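Local coordinates for protein peptidase M28 (Shewanella amazonensis SB2B, PDB 3IIB) that binds zinc ions at a two-metal site and probably acts as a metallocarboxypeptidase that cleaves dipeptides, at residues I52-L55 against Q56-F60; A10-L13 against A14-A17; L22-D25 against I26-L30. All coordinates share one frame; numbering follows the deposited sequence.

Contact 1. Residues I52-L55 against Q56-F60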
# COMPACT_ATOMS: atom_id res chain seq x y z
N ILE A 52 5.81 28.86 11.40
CA ILE A 52 6.14 30.08 12.13
C ILE A 52 6.09 29.84 13.66
O ILE A 52 7.05 30.16 14.41
CB ILE A 52 5.21 31.26 11.67
CG1 ILE A 52 5.52 31.72 10.22
CG2 ILE A 52 5.38 32.46 12.57
CD1 ILE A 52 6.87 32.43 10.09
N ALA A 53 4.99 29.24 14.13
CA ALA A 53 4.80 28.99 15.55
C ALA A 53 5.88 28.03 16.03
O ALA A 53 6.43 28.21 17.11
CB ALA A 53 3.37 28.41 15.83
N LYS A 54 6.18 27.01 15.23
CA LYS A 54 7.14 26.01 15.64
C LYS A 54 8.49 26.61 15.79
O LYS A 54 9.20 26.35 16.77
CB LYS A 54 7.15 24.84 14.65
CG LYS A 54 8.09 23.69 15.03
CD LYS A 54 7.61 22.97 16.30
CE LYS A 54 6.23 22.34 16.16
NZ LYS A 54 5.81 21.60 17.40
N LEU A 55 8.90 27.40 14.80
CA LEU A 55 10.23 27.99 14.84
C LEU A 55 10.34 28.99 15.98
O LEU A 55 11.36 29.03 16.66
CB LEU A 55 10.57 28.63 13.49
CG LEU A 55 10.67 27.58 12.38
CD1 LEU A 55 10.59 28.21 11.00
CD2 LEU A 55 11.90 26.69 12.52
N GLN A 56 9.28 29.77 16.21
CA GLN A 56 9.28 30.66 17.36
C GLN A 56 9.40 29.91 18.68
O GLN A 56 10.13 30.33 19.60
CB GLN A 56 8.01 31.52 17.38
CG GLN A 56 7.98 32.54 16.25
CD GLN A 56 6.65 33.22 16.11
OE1 GLN A 56 5.62 32.69 16.53
NE2 GLN A 56 6.65 34.39 15.50
N SER A 57 8.70 28.78 18.76
CA SER A 57 8.66 28.00 19.98
C SER A 57 10.04 27.38 20.27
O SER A 57 10.38 27.08 21.41
CB SER A 57 7.57 26.90 19.90
OG SER A 57 8.08 25.72 19.23
N LEU A 58 10.83 27.17 19.22
CA LEU A 58 12.16 26.64 19.39
C LEU A 58 13.19 27.72 19.72
O LEU A 58 14.35 27.42 19.97
CB LEU A 58 12.58 25.86 18.14
CG LEU A 58 11.75 24.61 17.89
CD1 LEU A 58 12.01 24.03 16.49
CD2 LEU A 58 12.04 23.58 18.99
N GLY A 59 12.79 28.99 19.72
CA GLY A 59 13.69 30.04 20.19
C GLY A 59 14.67 30.61 19.19
O GLY A 59 15.65 31.23 19.58
N PHE A 60 14.41 30.42 17.89
CA PHE A 60 15.32 30.97 16.88
C PHE A 60 15.42 32.47 17.02
O PHE A 60 14.52 33.14 17.50
CB PHE A 60 14.95 30.55 15.46
CG PHE A 60 15.27 29.09 15.17
CD1 PHE A 60 16.58 28.70 14.99
CD2 PHE A 60 14.30 28.14 15.18
CE1 PHE A 60 16.88 27.37 14.78
CE2 PHE A 60 14.60 26.78 14.97
CZ PHE A 60 15.85 26.41 14.76
O HOH W 1 5.73 23.73 19.28
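Leu55 and Phe60 meet at an oblique angle where the helix 42-57 ends: methyl CD2 of Leu55 rests against the ring atom CE2 of Phe60 at 3.6 Å. The same ring turns an edge to the backbone, with Leu55 O near the ring plane and 3.4 Å from Phe60 CD2. One turn back, Ile52 places CG2 anti to its own backbone N, and this branch touches the side-chain amide of Gln56, CG2 to NE2 3.7 Å; the extended Gln56 chain runs past Ile52 O on its way there. On the flank carrying Lys54, the carbonyl Lys54 O takes two donors from one face of its plane. Leu58 N lies 3.1 Å from Lys54 O, while Ser57 OG, its chi1 of 84° folding the hydroxyl back over the helix, lies 2.8 Å from the same oxygen at a C=O...O angle of 121°. A water that accepts from Lys54 NZ donates to Ser57 OG, tying the bent lysine chain to the same hydroxyl. Leu55 and Phe60 also pack on strand 220-242 through Val238 and Ala240, and on helix 267-285 through Thr278 and Ala281, so the helix end is seated on both. Gly59 then leaves the helix with positive phi, its N bonded to Gln56 O at 3.0 Å, and the turn closes as a Schellman motif with the apolar Leu55-Phe60 pair bracketing the helix C-terminus.

Contact 2. Residues A10-L13 against A14-A17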
# COMPACT_ATOMS: atom_id res chain seq x y z
N ALA A 10 31.17 19.35 16.41
CA ALA A 10 30.40 18.59 15.43
C ALA A 10 30.15 17.14 15.93
O ALA A 10 29.09 16.59 15.77
CB ALA A 10 31.12 18.57 14.11
N GLU A 11 31.16 16.54 16.54
CA GLU A 11 30.97 15.23 17.15
C GLU A 11 29.86 15.25 18.22
O GLU A 11 29.01 14.36 18.26
CB GLU A 11 32.29 14.72 17.71
CG GLU A 11 33.18 14.34 16.58
CD GLU A 11 34.60 14.08 16.96
OE1 GLU A 11 34.99 14.36 18.12
OE2 GLU A 11 35.33 13.61 16.07
N GLN A 12 29.84 16.31 19.04
CA GLN A 12 28.85 16.46 20.09
C GLN A 12 27.46 16.75 19.55
O GLN A 12 26.48 16.22 20.10
CB GLN A 12 29.26 17.52 21.09
CG GLN A 12 30.40 17.00 21.91
CD GLN A 12 31.25 18.04 22.61
OE1 GLN A 12 30.98 19.25 22.55
NE2 GLN A 12 32.28 17.55 23.33
N LEU A 13 27.38 17.53 18.47
CA LEU A 13 26.10 17.74 17.79
C LEU A 13 25.51 16.43 17.31
O LEU A 13 24.30 16.17 17.44
CB LEU A 13 26.24 18.74 16.63
CG LEU A 13 26.50 20.19 17.06
CD1 LEU A 13 27.02 21.04 15.85
CD2 LEU A 13 25.21 20.80 17.69
N ALA A 14 26.36 15.56 16.76
CA ALA A 14 25.87 14.26 16.32
C ALA A 14 25.38 13.43 17.48
O ALA A 14 24.41 12.71 17.33
CB ALA A 14 26.91 13.53 15.58
N GLN A 15 26.08 13.49 18.61
CA GLN A 15 25.61 12.82 19.84
C GLN A 15 24.21 13.30 20.20
O GLN A 15 23.31 12.47 20.51
CB GLN A 15 26.53 13.07 21.06
CG GLN A 15 27.94 12.48 20.98
CD GLN A 15 28.94 13.22 21.88
OE1 GLN A 15 28.56 13.91 22.82
NE2 GLN A 15 30.24 13.12 21.52
N LYS A 16 24.02 14.61 20.22
CA LYS A 16 22.69 15.16 20.54
C LYS A 16 21.62 14.65 19.61
O LYS A 16 20.51 14.34 20.05
CB LYS A 16 22.69 16.70 20.46
CG LYS A 16 23.68 17.40 21.38
CD LYS A 16 23.57 16.95 22.86
CE LYS A 16 24.46 17.86 23.76
NZ LYS A 16 25.90 17.78 23.39
N ALA A 17 21.92 14.60 18.32
CA ALA A 17 20.91 14.16 17.33
C ALA A 17 20.43 12.72 17.59
O ALA A 17 19.27 12.39 17.37
CB ALA A 17 21.45 14.30 15.92
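Gln12 and Gln15 run side by side in the same direction on the outward flank of the helix, with CG of Gln12 3.7 Å from OE1 of Gln15. Their amide planes stand 61° apart. Gln15 places CG beside its own backbone N (chi1 -66°), and the extended chain carries the amide back over the preceding turn, where Gln15 CD lies 3.7 Å from Gln12 CA. Lys16 bends at chi2 and chi4 and thereby curls over the same residue, its NZ 3.7 Å from Gln12 O; Gln15 and Lys16 are exposed, and contact across this polar flank is loose. Throughout, the segment is regular alpha-helix, part of helix 3-19, with successive i to i+4 bonds such as Lys16 N to Gln12 O at 2.9 Å and Ala17 N to Leu13 O at 3.0 Å. The inward flank is the tightly packed one: Ala10, Leu13, Ala14 and Ala17 are all buried, covered by neighbouring parts of the fold. Ala14 and Ala17 pack on helix 413-432, Ala14 on Gln425 and Ala17 on Val420 and Ala421. Leu13 reaches across to Trp428 of that helix and to His283 and Ile284 of helix 267-285, while Ala10 O accepts a hydrogen bond from Gln425 NE2.

Contact 3. Residues L22-D25 against I26-L30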
# COMPACT_ATOMS: atom_id res chain seq x y z
N LEU A 22 13.78 15.19 19.02
CA LEU A 22 13.34 16.46 18.40
C LEU A 22 13.00 16.30 16.91
O LEU A 22 11.92 16.69 16.49
CB LEU A 22 14.36 17.59 18.62
CG LEU A 22 13.92 18.95 18.02
CD1 LEU A 22 12.57 19.49 18.63
CD2 LEU A 22 15.09 19.98 18.15
N GLY A 23 13.91 15.73 16.13
CA GLY A 23 13.68 15.56 14.68
C GLY A 23 12.37 14.83 14.43
O GLY A 23 11.50 15.29 13.68
N TYR A 24 12.20 13.69 15.10
CA TYR A 24 10.97 12.89 14.94
C TYR A 24 9.75 13.69 15.40
O TYR A 24 8.70 13.71 14.74
CB TYR A 24 11.06 11.58 15.73
CG TYR A 24 9.75 10.79 15.64
CD1 TYR A 24 9.48 9.93 14.59
CD2 TYR A 24 8.74 11.01 16.59
CE1 TYR A 24 8.29 9.25 14.51
CE2 TYR A 24 7.54 10.34 16.51
CZ TYR A 24 7.32 9.47 15.47
OH TYR A 24 6.11 8.80 15.42
N ASP A 25 9.90 14.37 16.53
CA ASP A 25 8.80 15.14 17.09
C ASP A 25 8.34 16.26 16.15
O ASP A 25 7.17 16.57 16.11
CB ASP A 25 9.21 15.77 18.43
CG ASP A 25 9.43 14.75 19.54
OD1 ASP A 25 8.90 13.62 19.50
OD2 ASP A 25 10.17 15.12 20.46
N ILE A 26 9.27 16.85 15.39
CA ILE A 26 8.91 17.93 14.49
C ILE A 26 8.07 17.36 13.33
O ILE A 26 7.03 17.93 12.95
CB ILE A 26 10.12 18.70 13.96
CG1 ILE A 26 10.76 19.51 15.09
CG2 ILE A 26 9.69 19.66 12.89
CD1 ILE A 26 12.11 20.11 14.75
N VAL A 27 8.49 16.22 12.79
CA VAL A 27 7.73 15.65 11.68
C VAL A 27 6.39 15.03 12.14
O VAL A 27 5.36 15.09 11.41
CB VAL A 27 8.53 14.68 10.77
CG1 VAL A 27 9.06 13.47 11.51
CG2 VAL A 27 7.64 14.24 9.56
N GLU A 28 6.37 14.51 13.37
CA GLU A 28 5.10 14.03 13.95
C GLU A 28 4.15 15.23 14.07
O GLU A 28 2.99 15.15 13.72
CB GLU A 28 5.32 13.38 15.30
CG GLU A 28 4.11 12.67 15.89
CD GLU A 28 3.16 13.58 16.69
OE1 GLU A 28 3.44 14.77 16.90
OE2 GLU A 28 2.11 13.06 17.11
N SER A 29 4.70 16.36 14.51
CA SER A 29 3.88 17.55 14.71
C SER A 29 3.27 18.05 13.39
O SER A 29 2.07 18.37 13.31
CB SER A 29 4.73 18.61 15.38
OG SER A 29 3.97 19.81 15.55
N LEU A 30 4.10 18.08 12.36
CA LEU A 30 3.69 18.60 11.07
C LEU A 30 2.63 17.69 10.45
O LEU A 30 1.56 18.13 9.99
CB LEU A 30 4.91 18.73 10.14
CG LEU A 30 4.69 19.20 8.68
CD1 LEU A 30 3.89 20.50 8.54
CD2 LEU A 30 6.06 19.29 7.95
O HOH W 2 5.42 15.84 18.08
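Leu22 sets CG anti to its backbone N (chi1 -179°), whereas Ile26 swings CG1 back beside its own N (chi1 -70°) and extends it through chi2; the two branches cross, Leu22 CG resting 3.9 Å from Ile26 CD1. On the other flank, ring atom CE2 of Tyr24 comes 4.0 Å from Glu28 CB. The tyrosine ring and the glutamate carboxylate are 34° apart in plane. A bend at chi2 brings Glu28 OE1 to a water that also donates to Asp25 O, and OE1 forms a salt bridge with Arg215 of the second subunit, placing this flank at the dimer interface. The segments are successive turns of helix 22-33, which lies on helix 267-285: Ile26 packs on Ala275 and Thr278, and Val27 on Ala275. The side chain of Val27 is about 10 Å from that of Asp269, a zinc ligand. Along the backbone, Glu28 N reaches Tyr24 O at 2.8 Å. Asp25 O receives Ser29 N at 3.0 Å, and the bridging water as a second donor. Asp25 OD2 is bonded to Ser21 OG, just before the first turn. Ser29 OG, meanwhile, is bonded to Glu33 OE2 within its own helix, and its bonds with Trp50 NE1 and Lys54 NZ join this helix to helix 42-57.

All three contacts are local, one turn of helix against the next, and they follow each other along the chain in the order 2, 3, 1. Each sends side chains to helix 267-285, their shared support; contact 2 also packs on helix 413-432, and contact 1 on strands 62-84 and 220-242. Contacts 1 and 3 touch through Leu58 near Leu22 and Ile26, while contact 2 stays about 6 Å from contact 3 at the nearest atoms. Contacts 1 and 2 carry exposed polar residues, whereas those of contact 3 meet helix 42-57 and the second subunit. Contact 1 includes a helix C-terminus, contact 3 a helix start; contact 2 is mid-helix.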